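Local coordinates for protein H127A/Y244A mutant of alginate lyase AlyC3 in complex with dimannuronate (Psychromonas sp., PDB 7C8F) that probably cleaves alginate by beta-elimination as a PL7-family lyase, here an engineered double mutant holding dimannuronate in its glycan pocket, at residues 65-76 and 244-255. Sequence-based numbering, arbitrary orientation.
Sequences EALVFKMKNDHL and NQFTNGMSEAHF
Val68 lays CG2 over one face of the His254 imidazole, a CH-pi contact with the methyl 3.8 Å from the ring centroid. NE2 of that ring donates to Glu252 OE2 at 2.5 Å, using the oxygen's anti lone pair and tilted somewhat from the ring plane. Alongside, a bend of the Lys70 chain about its CG-CD bond (chi3 94°) carries CE to 3.4 Å from Glu252 OE1; Lys70 NZ forms a long salt bridge to Glu252 OE1 (4.0 Å), and a water links Lys70 NZ to Glu252 OE2. On the other face of the sheet, Phe69 turns its edge toward the face of Phe255, offset, with planes at 68°. Near the end of strand 67-72, Asn244 ND2 donates to Met71 O (3.0 Å) and Asn73 O (2.9 Å), both near its amide plane, while Asn244 OD1 accepts from Ser251 OG. ND2 and Ser251 N reach Met71 O from opposite faces of its carbonyl plane. With an alanine in place of Asn244, Asn73 O and Ser251 OG would probably lose their amide partner, leaving the type II turn from Asn73 to Leu76 less firmly tied. Within that turn, backbone bonds His75 N to Asn244 O and Asn244 N to Leu76 O join the chain to strand 242-245. Hydrogen-bonded pairs Leu67-Phe255, Phe69-Ala253 and Met71-Ser251 make strands 67-72 and 250-255 antiparallel neighbours in one sheet, linked through Asn244 to the glycan-binding sheet of a PL7 beta-jelly roll.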
loop_
_atom_site.group_PDB
_atom_site.type_symbol
_atom_site.label_atom_id
_atom_site.label_comp_id
_atom_site.label_asym_id
_atom_site.label_seq_id
_atom_site.Cartn_x
_atom_site.Cartn_y
_atom_site.Cartn_z
ATOM N N GLU B 65 -1.049 -42.175 6.816
ATOM C CA GLU B 65 -0.724 -41.002 7.630
ATOM C C GLU B 65 -0.741 -39.706 6.831
ATOM O O GLU B 65 -0.085 -38.733 7.215
ATOM C CB GLU B 65 0.594 -41.155 8.404
ATOM C CG GLU B 65 0.602 -42.380 9.339
ATOM C CD GLU B 65 1.639 -42.296 10.448
ATOM O OE1 GLU B 65 2.337 -41.270 10.561
ATOM O OE2 GLU B 65 1.755 -43.271 11.222
ATOM N N ALA B 66 -1.465 -39.672 5.719
ATOM C CA ALA B 66 -1.625 -38.420 4.995
ATOM C C ALA B 66 -2.690 -37.574 5.672
ATOM O O ALA B 66 -3.718 -38.083 6.133
ATOM C CB ALA B 66 -2.033 -38.679 3.544
ATOM N N LEU B 67 -2.442 -36.267 5.729
ATOM C CA LEU B 67 -3.462 -35.317 6.143
ATOM C C LEU B 67 -4.373 -35.057 4.953
ATOM O O LEU B 67 -3.915 -34.583 3.899
ATOM C CB LEU B 67 -2.799 -34.028 6.625
ATOM C CG LEU B 67 -3.737 -32.917 7.092
ATOM C CD1 LEU B 67 -4.650 -33.407 8.231
ATOM C CD2 LEU B 67 -2.927 -31.697 7.529
ATOM N N VAL B 68 -5.653 -35.374 5.100
ATOM C CA VAL B 68 -6.612 -35.356 4.002
ATOM C C VAL B 68 -7.533 -34.157 4.146
ATOM O O VAL B 68 -8.132 -33.951 5.206
ATOM C CB VAL B 68 -7.429 -36.656 3.955
ATOM C CG1 VAL B 68 -8.463 -36.589 2.832
ATOM C CG2 VAL B 68 -6.488 -37.842 3.803
ATOM N N PHE B 69 -7.633 -33.358 3.083
ATOM C CA PHE B 69 -8.617 -32.293 2.968
ATOM C C PHE B 69 -9.568 -32.619 1.825
ATOM O O PHE B 69 -9.122 -32.913 0.710
ATOM C CB PHE B 69 -7.962 -30.944 2.630
ATOM C CG PHE B 69 -6.994 -30.432 3.657
ATOM C CD1 PHE B 69 -5.675 -30.872 3.684
ATOM C CD2 PHE B 69 -7.383 -29.443 4.552
ATOM C CE1 PHE B 69 -4.766 -30.368 4.597
ATOM C CE2 PHE B 69 -6.480 -28.935 5.473
ATOM C CZ PHE B 69 -5.174 -29.387 5.499
ATOM N N LYS B 70 -10.869 -32.500 2.069
ATOM C CA LYS B 70 -11.876 -32.623 1.024
ATOM C C LYS B 70 -12.864 -31.471 1.114
ATOM O O LYS B 70 -13.084 -30.904 2.188
ATOM C CB LYS B 70 -12.649 -33.944 1.180
ATOM C CG LYS B 70 -11.755 -35.179 1.111
ATOM C CD LYS B 70 -12.480 -36.449 1.570
ATOM C CE LYS B 70 -13.084 -37.207 0.411
ATOM N NZ LYS B 70 -13.690 -38.489 0.880
ATOM N N MET B 71 -13.472 -31.131 -0.017
ATOM C CA MET B 71 -14.586 -30.194 -0.031
ATOM C C MET B 71 -15.362 -30.334 -1.330
ATOM O O MET B 71 -14.774 -30.550 -2.396
ATOM C CB MET B 71 -14.108 -28.742 0.124
ATOM C CG MET B 71 -15.235 -27.702 0.219
ATOM S SD MET B 71 -16.520 -28.105 1.429
ATOM C CE MET B 71 -15.544 -28.391 2.910
ATOM N N LYS B 72 -16.662 -30.163 -1.257
ATOM C CA LYS B 72 -17.529 -30.152 -2.427
ATOM C C LYS B 72 -18.120 -28.787 -2.678
ATOM O O LYS B 72 -18.247 -27.993 -1.797
ATOM C CB LYS B 72 -18.633 -31.214 -2.333
ATOM C CG LYS B 72 -19.608 -31.052 -1.209
ATOM C CD LYS B 72 -20.861 -31.887 -1.470
ATOM C CE LYS B 72 -21.792 -31.902 -0.279
ATOM N NZ LYS B 72 -23.147 -32.488 -0.556
ATOM N N ASN B 73 -18.469 -28.554 -3.924
ATOM C CA ASN B 73 -19.108 -27.358 -4.423
ATOM C C ASN B 73 -18.190 -26.217 -4.762
ATOM O O ASN B 73 -17.192 -26.058 -4.178
ATOM C CB ASN B 73 -20.288 -26.884 -3.560
ATOM C CG ASN B 73 -21.285 -27.982 -3.275
ATOM O OD1 ASN B 73 -21.630 -28.750 -4.118
ATOM N ND2 ASN B 73 -21.749 -28.025 -2.073
ATOM N N ASP B 74 -18.602 -25.446 -5.735
ATOM C CA ASP B 74 -17.854 -24.341 -6.231
ATOM C C ASP B 74 -17.690 -23.290 -5.170
ATOM O O ASP B 74 -18.608 -23.004 -4.479
ATOM C CB ASP B 74 -18.551 -23.775 -7.465
ATOM C CG ASP B 74 -17.652 -22.944 -8.344
ATOM O OD1 ASP B 74 -16.452 -23.047 -8.227
ATOM O OD2 ASP B 74 -18.157 -22.214 -9.179
ATOM N N HIS B 75 -16.475 -22.758 -5.058
ATOM C CA HIS B 75 -16.132 -21.651 -4.167
ATOM C C HIS B 75 -16.115 -22.024 -2.691
ATOM O O HIS B 75 -15.946 -21.138 -1.841
ATOM C CB HIS B 75 -17.003 -20.415 -4.406
ATOM C CG HIS B 75 -17.085 -20.019 -5.847
ATOM N ND1 HIS B 75 -18.275 -19.972 -6.540
ATOM C CD2 HIS B 75 -16.120 -19.677 -6.733
ATOM C CE1 HIS B 75 -18.041 -19.603 -7.788
ATOM N NE2 HIS B 75 -16.741 -19.418 -7.931
ATOM N N LEU B 76 -16.295 -23.294 -2.351
ATOM C CA LEU B 76 -16.153 -23.700 -0.963
ATOM C C LEU B 76 -14.715 -24.141 -0.698
ATOM O O LEU B 76 -13.956 -24.468 -1.618
ATOM C CB LEU B 76 -17.161 -24.794 -0.595
ATOM C CG LEU B 76 -18.640 -24.378 -0.637
ATOM C CD1 LEU B 76 -19.530 -25.410 0.057
ATOM C CD2 LEU B 76 -18.842 -23.004 -0.004
ATOM N N ASN B 244 -12.166 -24.829 -4.047
ATOM C CA ASN B 244 -12.713 -25.322 -5.307
ATOM C C ASN B 244 -12.995 -24.172 -6.254
ATOM O O ASN B 244 -13.743 -23.246 -5.914
ATOM C CB ASN B 244 -14.019 -26.080 -5.073
ATOM C CG ASN B 244 -13.825 -27.342 -4.283
ATOM O OD1 ASN B 244 -12.712 -27.846 -4.146
ATOM N ND2 ASN B 244 -14.925 -27.879 -3.758
ATOM N N GLN B 245 -12.404 -24.242 -7.448
ATOM C CA GLN B 245 -12.815 -23.401 -8.563
ATOM C C GLN B 245 -13.320 -24.301 -9.688
ATOM O O GLN B 245 -12.767 -24.320 -10.797
ATOM C CB GLN B 245 -11.673 -22.474 -8.997
ATOM C CG GLN B 245 -11.307 -21.410 -7.935
ATOM C CD GLN B 245 -10.170 -21.835 -6.993
ATOM O OE1 GLN B 245 -9.312 -22.644 -7.351
ATOM N NE2 GLN B 245 -10.159 -21.273 -5.781
ATOM N N PHE B 246 -14.352 -25.086 -9.382
ATOM C CA PHE B 246 -15.017 -25.975 -10.326
ATOM C C PHE B 246 -16.361 -26.316 -9.698
ATOM O O PHE B 246 -16.548 -26.147 -8.489
ATOM C CB PHE B 246 -14.193 -27.241 -10.596
ATOM C CG PHE B 246 -14.093 -28.164 -9.417
ATOM C CD1 PHE B 246 -13.167 -27.933 -8.414
ATOM C CD2 PHE B 246 -14.931 -29.270 -9.305
ATOM C CE1 PHE B 246 -13.073 -28.779 -7.334
ATOM C CE2 PHE B 246 -14.844 -30.119 -8.216
ATOM C CZ PHE B 246 -13.916 -29.873 -7.226
ATOM N N THR B 247 -17.302 -26.775 -10.523
ATOM C CA THR B 247 -18.665 -26.989 -10.052
ATOM C C THR B 247 -19.017 -28.469 -9.956
ATOM O O THR B 247 -18.428 -29.326 -10.618
ATOM C CB THR B 247 -19.709 -26.263 -10.920
ATOM O OG1 THR B 247 -19.954 -27.012 -12.121
ATOM C CG2 THR B 247 -19.254 -24.850 -11.271
ATOM N N ASN B 248 -19.991 -28.749 -9.086
ATOM C CA ASN B 248 -20.714 -30.027 -9.065
ATOM C C ASN B 248 -19.830 -31.220 -8.714
ATOM O O ASN B 248 -20.107 -32.345 -9.138
ATOM C CB ASN B 248 -21.466 -30.279 -10.379
ATOM C CG ASN B 248 -22.479 -29.197 -10.688
ATOM O OD1 ASN B 248 -22.394 -28.524 -11.714
ATOM N ND2 ASN B 248 -23.452 -29.027 -9.800
ATOM N N GLY B 249 -18.775 -31.017 -7.922
ATOM C CA GLY B 249 -17.884 -32.106 -7.582
ATOM C C GLY B 249 -17.167 -31.898 -6.262
ATOM O O GLY B 249 -17.290 -30.853 -5.616
ATOM N N MET B 250 -16.392 -32.907 -5.876
ATOM C CA MET B 250 -15.645 -32.882 -4.624
ATOM C C MET B 250 -14.155 -33.021 -4.897
ATOM O O MET B 250 -13.730 -33.914 -5.638
ATOM C CB MET B 250 -16.084 -33.979 -3.656
ATOM C CG MET B 250 -15.447 -33.788 -2.284
ATOM S SD MET B 250 -15.867 -35.047 -1.083
ATOM C CE MET B 250 -17.597 -34.677 -0.795
ATOM N N SER B 251 -13.369 -32.145 -4.289
ATOM C CA SER B 251 -11.921 -32.224 -4.370
ATOM C C SER B 251 -11.381 -33.003 -3.177
ATOM O O SER B 251 -12.028 -33.119 -2.132
ATOM C CB SER B 251 -11.328 -30.820 -4.351
ATOM O OG SER B 251 -11.714 -30.174 -3.152
ATOM N N GLU B 252 -10.167 -33.519 -3.336
ATOM C CA GLU B 252 -9.523 -34.314 -2.302
ATOM C C GLU B 252 -8.021 -34.184 -2.478
ATOM O O GLU B 252 -7.490 -34.514 -3.546
ATOM C CB GLU B 252 -9.945 -35.785 -2.386
ATOM C CG GLU B 252 -9.255 -36.658 -1.361
ATOM C CD GLU B 252 -9.820 -38.061 -1.315
ATOM O OE1 GLU B 252 -10.874 -38.297 -1.946
ATOM O OE2 GLU B 252 -9.210 -38.920 -0.644
ATOM N N ALA B 253 -7.342 -33.684 -1.451
ATOM C CA ALA B 253 -5.893 -33.565 -1.437
ATOM C C ALA B 253 -5.334 -34.334 -0.250
ATOM O O ALA B 253 -5.860 -34.234 0.867
ATOM C CB ALA B 253 -5.456 -32.099 -1.349
ATOM N N HIS B 254 -4.263 -35.086 -0.492
ATOM C CA HIS B 254 -3.558 -35.840 0.542
ATOM C C HIS B 254 -2.188 -35.217 0.759
ATOM O O HIS B 254 -1.380 -35.147 -0.174
ATOM C CB HIS B 254 -3.425 -37.314 0.149
ATOM C CG HIS B 254 -4.725 -38.054 0.180
ATOM N ND1 HIS B 254 -4.793 -39.429 0.264
ATOM C CD2 HIS B 254 -6.008 -37.616 0.141
ATOM C CE1 HIS B 254 -6.059 -39.805 0.276
ATOM N NE2 HIS B 254 -6.817 -38.726 0.199
ATOM N N PHE B 255 -1.935 -34.738 1.977
ATOM C CA PHE B 255 -0.659 -34.122 2.327
ATOM C C PHE B 255 0.154 -35.121 3.145
ATOM O O PHE B 255 -0.146 -35.361 4.322
ATOM C CB PHE B 255 -0.888 -32.869 3.172
ATOM C CG PHE B 255 -1.337 -31.650 2.392
ATOM C CD1 PHE B 255 -2.616 -31.567 1.858
ATOM C CD2 PHE B 255 -0.494 -30.557 2.258
ATOM C CE1 PHE B 255 -3.035 -30.429 1.159
ATOM C CE2 PHE B 255 -0.914 -29.402 1.566
ATOM C CZ PHE B 255 -2.178 -29.346 1.017
HETATM O O HOH W 1 -11.401 -39.727 1.413
HETATM O O HOH W 2 -21.127 -26.473 -7.495
#